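Local coordinates for protein probable glutathione S-transferase GSTU1 (Oryza sativa, PDB 1OYJ) that conjugates reduced glutathione to a wide range of hydrophobic electrophiles, as a tau-class glutathione transferase of rice involved in herbicide detoxification, at residues F17-C21 with S69-L73; V111-Y116 with A168-F172. All coordinates share one frame; numbering follows the deposited sequence.

Following the chain from its N terminus, residues 17-21 lie on helix 16-28 and meet 69-73 on helix 69-79, so interaction 1 closes a loop that takes in strands 33-36, 58-61 and 64-67 of the thioredoxin-like domain. The chain then passes into helix 97-124, and interaction 2 closes a second loop, mostly helical and without strands, between 111-116 and 168-172. The two loops follow one another without nesting or crossing. Arg20 joins them at the domain interface: its NH1 forms a 2.6 Å salt bridge with Asp112 OD2, and its NE probably donates a hydrogen bond to Ala168 O. Interaction 1 touches the glutathione in the N-terminal site, interaction 2 a different glutathione molecule.

Interaction 1 of 2, residues F17-C21 with S69-L73; sequences FGQRC and SLVIL. With GSH (glutathione), chain N.
Residues 17-21 and 69-73 run almost exactly parallel, with 4° between the axes of these two short helical segments, 9.1 Å apart at closest approach; Phe17 lies level with Ser69, and Cys21 with Leu73. Ser69 carries the polar part of the contact. With chi1 at 62°, its OG sits between its own backbone N and carbonyl carbon, where it donates to glutathione O12 at 2.7 Å and accepts from Arg20 NH1 at 2.9 Å. The backbone N of Ser69 reaches the same carboxylate, giving a 3.1 Å bond to O11 and a weak one to O12. This is the gamma-glutamyl end of the glutathione site in the thioredoxin-like domain, where the first turn of helix 69-79 receives the carboxylate. Phe17 turns one ring face to the ligand, CB1 standing 3.9 Å above the ring centre. Arg20 extends its chain past Ser69, and Leu70 CD2 covers one face of its guanidinium, 3.6 Å from NH1. Since NH1 also makes a salt bridge with Asp112, an alanine in place of Arg20 would probably leave the Asp112 carboxylate without its mate and Ser69 OG freer to turn from the ligand. Farther along, Cys21 SG makes an apolar contact with Ile72 CG2 at 3.6 Å; separately, a Leu73 methyl, CD2, rests against Arg20 O.

Interaction 2 of 2, residues V111-Y116 with A168-F172; sequences VDRKLY and ALVPF. With GSH (glutathione), chain O.
Val111 opens the contact by splitting its two methyls between partners. With CG1 anti to the backbone N (chi1 -179°), that methyl reaches Ala168 O at 3.8 Å and the ring atom Phe172 CE1 at 4.1 Å, while CG2 meets Leu169 CD1. The side chains of Val111 and Leu169 cross at about a right angle. Lys114 reaches a glutathione outside the N-terminal site: NZ donates to its OE1 at 2.9 Å and to its glycyl carboxylate O31 at 2.6 Å, its chain bending at chi2 (-73°) on the way. The two segments belong to the all-helical C-terminal domain of the glutathione transferase fold, in which the long helix 97-124 packs here against residues 168-172, on and beyond helix 164-169. Leu115 lies one helical turn beyond Val111, and its N shares Val111 O with Lys114 N. Its CB stands 3.7 Å above the centroid of the Phe172 ring, only 3° from the ring normal, a CH-pi contact made squarely over the face. Leu115 CG also lies 4.0 Å from Leu169 CD1, which thus touches both Val111 and Leu115; Leu144 of helix 127-148 touches both leucines, and Tyr179 of helix 176-183 touches Leu115 and Phe172. At Tyr116 the backbone N comes obliquely to Phe172 CE2 at 4.0 Å, and the phenol ring leads away to meet Phe17 edge-to-face.

Interaction 1 of 2, residues F17-C21 with S69-L73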
loop_
_atom_site.group_PDB
_atom_site.type_symbol
_atom_site.label_atom_id
_atom_site.label_comp_id
_atom_site.label_asym_id
_atom_site.label_seq_id
_atom_site.Cartn_x
_atom_site.Cartn_y
_atom_site.Cartn_z
ATOM N N PHE A 17 3.794 13.182 3.081
ATOM C CA PHE A 17 4.425 11.943 2.716
ATOM C C PHE A 17 5.947 12.025 2.857
ATOM O O PHE A 17 6.598 11.155 3.427
ATOM C CB PHE A 17 4.039 11.585 1.281
ATOM C CG PHE A 17 2.570 11.453 1.076
ATOM C CD1 PHE A 17 1.876 12.377 0.359
ATOM C CD2 PHE A 17 1.912 10.381 1.575
ATOM C CE1 PHE A 17 0.520 12.230 0.122
ATOM C CE2 PHE A 17 0.558 10.236 1.363
ATOM C CZ PHE A 17 -0.115 11.192 0.649
ATOM N N GLY A 18 6.534 13.139 2.414
ATOM C CA GLY A 18 7.980 13.355 2.601
ATOM C C GLY A 18 8.301 13.605 4.079
ATOM O O GLY A 18 9.240 13.106 4.623
ATOM N N GLN A 19 7.426 14.273 4.778
ATOM C CA GLN A 19 7.623 14.446 6.196
ATOM C C GLN A 19 7.729 13.111 6.981
ATOM O O GLN A 19 8.458 13.037 7.937
ATOM C CB GLN A 19 6.559 15.357 6.772
ATOM C CG GLN A 19 6.773 16.859 6.343
ATOM C CD GLN A 19 5.502 17.629 6.499
ATOM O OE1 GLN A 19 4.580 17.098 7.038
ATOM N NE2 GLN A 19 5.435 18.870 5.988
ATOM N N ARG A 20 6.968 12.077 6.586
ATOM C CA ARG A 20 7.155 10.823 7.149
ATOM C C ARG A 20 8.601 10.385 7.155
ATOM O O ARG A 20 9.063 9.858 8.163
ATOM C CB ARG A 20 6.364 9.685 6.468
ATOM C CG ARG A 20 4.887 9.821 6.471
ATOM C CD ARG A 20 4.203 8.876 5.525
ATOM N NE ARG A 20 2.778 8.834 5.738
ATOM C CZ ARG A 20 1.935 8.101 5.051
ATOM N NH1 ARG A 20 2.322 7.487 3.932
ATOM N NH2 ARG A 20 0.688 8.004 5.451
ATOM N N CYS A 21 9.234 10.457 6.008
ATOM C CA CYS A 21 10.538 9.942 5.851
ATOM C C CYS A 21 11.508 10.856 6.619
ATOM O O CYS A 21 12.516 10.403 7.156
ATOM C CB CYS A 21 10.936 9.963 4.388
ATOM S SG CYS A 21 9.772 9.199 3.273
ATOM N N SER A 69 6.317 6.603 0.156
ATOM C CA SER A 69 6.661 6.862 1.547
ATOM C C SER A 69 6.628 5.633 2.428
ATOM O O SER A 69 7.560 5.367 3.213
ATOM C CB SER A 69 5.870 8.048 2.086
ATOM O OG SER A 69 4.506 7.843 2.072
ATOM N N LEU A 70 5.611 4.807 2.308
ATOM C CA LEU A 70 5.539 3.673 3.263
ATOM C C LEU A 70 6.592 2.596 2.956
ATOM O O LEU A 70 7.056 1.868 3.842
ATOM C CB LEU A 70 4.138 3.040 3.275
ATOM C CG LEU A 70 2.999 3.845 3.882
ATOM C CD1 LEU A 70 1.664 3.053 3.974
ATOM C CD2 LEU A 70 3.343 4.311 5.244
ATOM N N VAL A 71 6.968 2.541 1.692
ATOM C CA VAL A 71 8.021 1.678 1.229
ATOM C C VAL A 71 9.379 2.201 1.798
ATOM O O VAL A 71 10.177 1.411 2.309
ATOM C CB VAL A 71 8.023 1.543 -0.372
ATOM C CG1 VAL A 71 9.279 0.721 -0.841
ATOM C CG2 VAL A 71 6.768 0.886 -0.865
ATOM N N ILE A 72 9.617 3.527 1.730
ATOM C CA ILE A 72 10.820 4.144 2.252
ATOM C C ILE A 72 10.891 3.883 3.781
ATOM O O ILE A 72 11.912 3.481 4.283
ATOM C CB ILE A 72 10.843 5.713 1.951
ATOM C CG1 ILE A 72 10.985 6.026 0.438
ATOM C CG2 ILE A 72 11.880 6.330 2.757
ATOM C CD1 ILE A 72 10.432 7.357 0.030
ATOM N N LEU A 73 9.772 4.058 4.485
ATOM C CA LEU A 73 9.756 3.763 5.929
ATOM C C LEU A 73 10.196 2.302 6.235
ATOM O O LEU A 73 11.070 2.072 7.084
ATOM C CB LEU A 73 8.427 3.997 6.524
ATOM C CG LEU A 73 7.853 5.382 6.552
ATOM C CD1 LEU A 73 6.688 5.427 7.550
ATOM C CD2 LEU A 73 8.880 6.373 6.887
HETATM N N1 GSH N . 1.888 7.429 -2.626
HETATM C CA1 GSH N . 2.696 8.568 -2.332
HETATM C C1 GSH N . 3.723 8.467 -1.270
HETATM O O11 GSH N . 4.848 8.919 -1.219
HETATM O O12 GSH N . 3.317 7.856 -0.305
HETATM C CB1 GSH N . 2.279 9.953 -2.777
HETATM C CG1 GSH N . 3.321 11.071 -2.654
HETATM C CD1 GSH N . 2.743 12.349 -3.249
HETATM O OE1 GSH N . 1.530 12.442 -3.338
HETATM N N2 GSH N . 3.560 13.341 -3.607
HETATM C CA2 GSH N . 3.057 14.565 -4.179
HETATM C C2 GSH N . 3.690 14.641 -5.579
HETATM O O2 GSH N . 4.898 14.529 -5.626
HETATM C CB2 GSH N . 3.515 15.715 -3.281
HETATM S SG2 GSH N . 2.594 15.720 -1.693
HETATM N N3 GSH N . 2.979 14.603 -6.706
HETATM C CA3 GSH N . 3.527 15.567 -7.694
HETATM C C3 GSH N . 2.647 16.478 -8.549
HETATM O O31 GSH N . 2.882 16.652 -9.789
HETATM O O32 GSH N . 1.734 17.097 -8.024
#

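Interaction 2 of 2, residues V111-Y116 with A168-F172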
loop_
_atom_site.group_PDB
_atom_site.type_symbol
_atom_site.label_atom_id
_atom_site.label_comp_id
_atom_site.label_asym_id
_atom_site.label_seq_id
_atom_site.Cartn_x
_atom_site.Cartn_y
_atom_site.Cartn_z
ATOM N N VAL A 111 -4.317 4.757 6.573
ATOM C CA VAL A 111 -3.909 6.164 6.470
ATOM C C VAL A 111 -3.652 6.609 5.020
ATOM O O VAL A 111 -4.150 7.658 4.566
ATOM C CB VAL A 111 -2.693 6.486 7.309
ATOM C CG1 VAL A 111 -2.359 7.979 7.144
ATOM C CG2 VAL A 111 -3.020 6.223 8.790
ATOM N N ASP A 112 -2.915 5.813 4.301
ATOM C CA ASP A 112 -2.676 6.166 2.908
ATOM C C ASP A 112 -3.969 6.228 2.114
ATOM O O ASP A 112 -4.093 7.047 1.220
ATOM C CB ASP A 112 -1.759 5.168 2.240
ATOM C CG ASP A 112 -0.305 5.545 2.340
ATOM O OD1 ASP A 112 0.527 4.992 1.588
ATOM O OD2 ASP A 112 0.094 6.427 3.054
ATOM N N ARG A 113 -4.924 5.350 2.438
ATOM C CA ARG A 113 -6.154 5.301 1.689
ATOM C C ARG A 113 -7.101 6.421 2.052
ATOM O O ARG A 113 -7.943 6.691 1.228
ATOM C CB ARG A 113 -6.930 3.983 1.899
ATOM C CG ARG A 113 -6.321 2.734 1.290
ATOM C CD ARG A 113 -6.972 1.329 1.707
ATOM N NE ARG A 113 -6.341 0.313 0.834
ATOM C CZ ARG A 113 -6.725 0.107 -0.450
ATOM N NH1 ARG A 113 -6.050 -0.714 -1.227
ATOM N NH2 ARG A 113 -7.835 0.684 -0.924
ATOM N N LYS A 114 -7.019 7.008 3.255
ATOM C CA LYS A 114 -8.059 7.900 3.695
ATOM C C LYS A 114 -7.699 9.425 3.838
ATOM O O LYS A 114 -8.446 10.310 3.390
ATOM C CB LYS A 114 -8.588 7.377 5.054
ATOM C CG LYS A 114 -9.261 5.939 4.954
ATOM C CD LYS A 114 -10.670 5.939 4.247
ATOM C CE LYS A 114 -11.196 4.534 4.017
ATOM N NZ LYS A 114 -12.577 4.431 3.360
ATOM N N LEU A 115 -6.527 9.701 4.408
ATOM C CA LEU A 115 -6.232 11.036 4.921
ATOM C C LEU A 115 -6.054 12.035 3.770
ATOM O O LEU A 115 -6.744 13.060 3.663
ATOM C CB LEU A 115 -5.023 11.000 5.848
ATOM C CG LEU A 115 -5.242 10.799 7.341
ATOM C CD1 LEU A 115 -5.961 12.026 7.928
ATOM C CD2 LEU A 115 -6.109 9.608 7.585
ATOM N N TYR A 116 -5.120 11.752 2.935
ATOM C CA TYR A 116 -4.832 12.699 1.885
ATOM C C TYR A 116 -6.029 12.959 1.011
ATOM O O TYR A 116 -6.416 14.111 0.818
ATOM C CB TYR A 116 -3.711 12.201 1.067
ATOM C CG TYR A 116 -3.383 13.072 -0.109
ATOM C CD1 TYR A 116 -2.727 14.238 0.084
ATOM C CD2 TYR A 116 -3.660 12.675 -1.386
ATOM C CE1 TYR A 116 -2.366 15.027 -0.948
ATOM C CE2 TYR A 116 -3.285 13.476 -2.469
ATOM C CZ TYR A 116 -2.633 14.661 -2.216
ATOM O OH TYR A 116 -2.236 15.526 -3.227
ATOM N N ALA A 168 3.411 7.244 10.027
ATOM C CA ALA A 168 2.555 7.428 8.853
ATOM C C ALA A 168 1.478 8.502 9.054
ATOM O O ALA A 168 1.124 9.188 8.115
ATOM C CB ALA A 168 1.896 6.147 8.493
ATOM N N LEU A 169 0.917 8.590 10.262
ATOM C CA LEU A 169 -0.247 9.457 10.464
ATOM C C LEU A 169 0.181 10.868 10.944
ATOM O O LEU A 169 -0.486 11.870 10.671
ATOM C CB LEU A 169 -1.116 8.856 11.598
ATOM C CG LEU A 169 -2.406 9.634 11.940
ATOM C CD1 LEU A 169 -3.255 9.912 10.739
ATOM C CD2 LEU A 169 -3.216 8.883 12.972
ATOM N N VAL A 170 1.311 10.934 11.666
ATOM C CA VAL A 170 1.606 12.222 12.390
ATOM C C VAL A 170 1.696 13.480 11.547
ATOM O O VAL A 170 1.236 14.512 11.991
ATOM C CB VAL A 170 2.750 12.112 13.346
ATOM C CG1 VAL A 170 4.027 11.971 12.675
ATOM C CG2 VAL A 170 2.744 13.251 14.402
ATOM N N PRO A 171 2.215 13.417 10.320
ATOM C CA PRO A 171 2.212 14.641 9.517
ATOM C C PRO A 171 0.834 15.240 9.278
ATOM O O PRO A 171 0.683 16.464 9.213
ATOM C CB PRO A 171 2.921 14.251 8.229
ATOM C CG PRO A 171 3.756 12.999 8.636
ATOM C CD PRO A 171 2.884 12.296 9.628
ATOM N N PHE A 172 -0.190 14.415 9.257
ATOM C CA PHE A 172 -1.490 14.936 9.038
ATOM C C PHE A 172 -2.034 15.694 10.253
ATOM O O PHE A 172 -2.986 16.459 10.109
ATOM C CB PHE A 172 -2.442 13.802 8.583
ATOM C CG PHE A 172 -2.085 13.231 7.262
ATOM C CD1 PHE A 172 -1.347 12.042 7.141
ATOM C CD2 PHE A 172 -2.428 13.893 6.111
ATOM C CE1 PHE A 172 -1.036 11.601 5.866
ATOM C CE2 PHE A 172 -2.078 13.423 4.917
ATOM C CZ PHE A 172 -1.397 12.300 4.784
HETATM N N1 GSH O . -13.481 3.332 -3.312
HETATM C CA1 GSH O . -13.573 4.743 -2.930
HETATM C C1 GSH O . -14.875 5.275 -3.485
HETATM O O11 GSH O . -14.895 6.256 -4.217
HETATM O O12 GSH O . -15.929 4.725 -3.231
HETATM C CB1 GSH O . -13.457 4.851 -1.364
HETATM C CG1 GSH O . -13.475 6.306 -0.876
HETATM C CD1 GSH O . -13.213 6.621 0.613
HETATM O OE1 GSH O . -12.186 6.255 1.155
HETATM N N2 GSH O . -14.137 7.367 1.226
HETATM C CA2 GSH O . -13.945 8.055 2.506
HETATM C C2 GSH O . -14.853 7.523 3.561
HETATM O O2 GSH O . -15.042 8.153 4.627
HETATM C CB2 GSH O . -14.115 9.554 2.336
HETATM S SG2 GSH O . -12.850 10.161 1.206
HETATM N N3 GSH O . -15.374 6.303 3.233
HETATM C CA3 GSH O . -16.140 5.525 4.191
HETATM C C3 GSH O . -15.362 5.005 5.400
HETATM O O31 GSH O . -14.086 4.989 5.353
HETATM O O32 GSH O . -16.032 4.604 6.411
#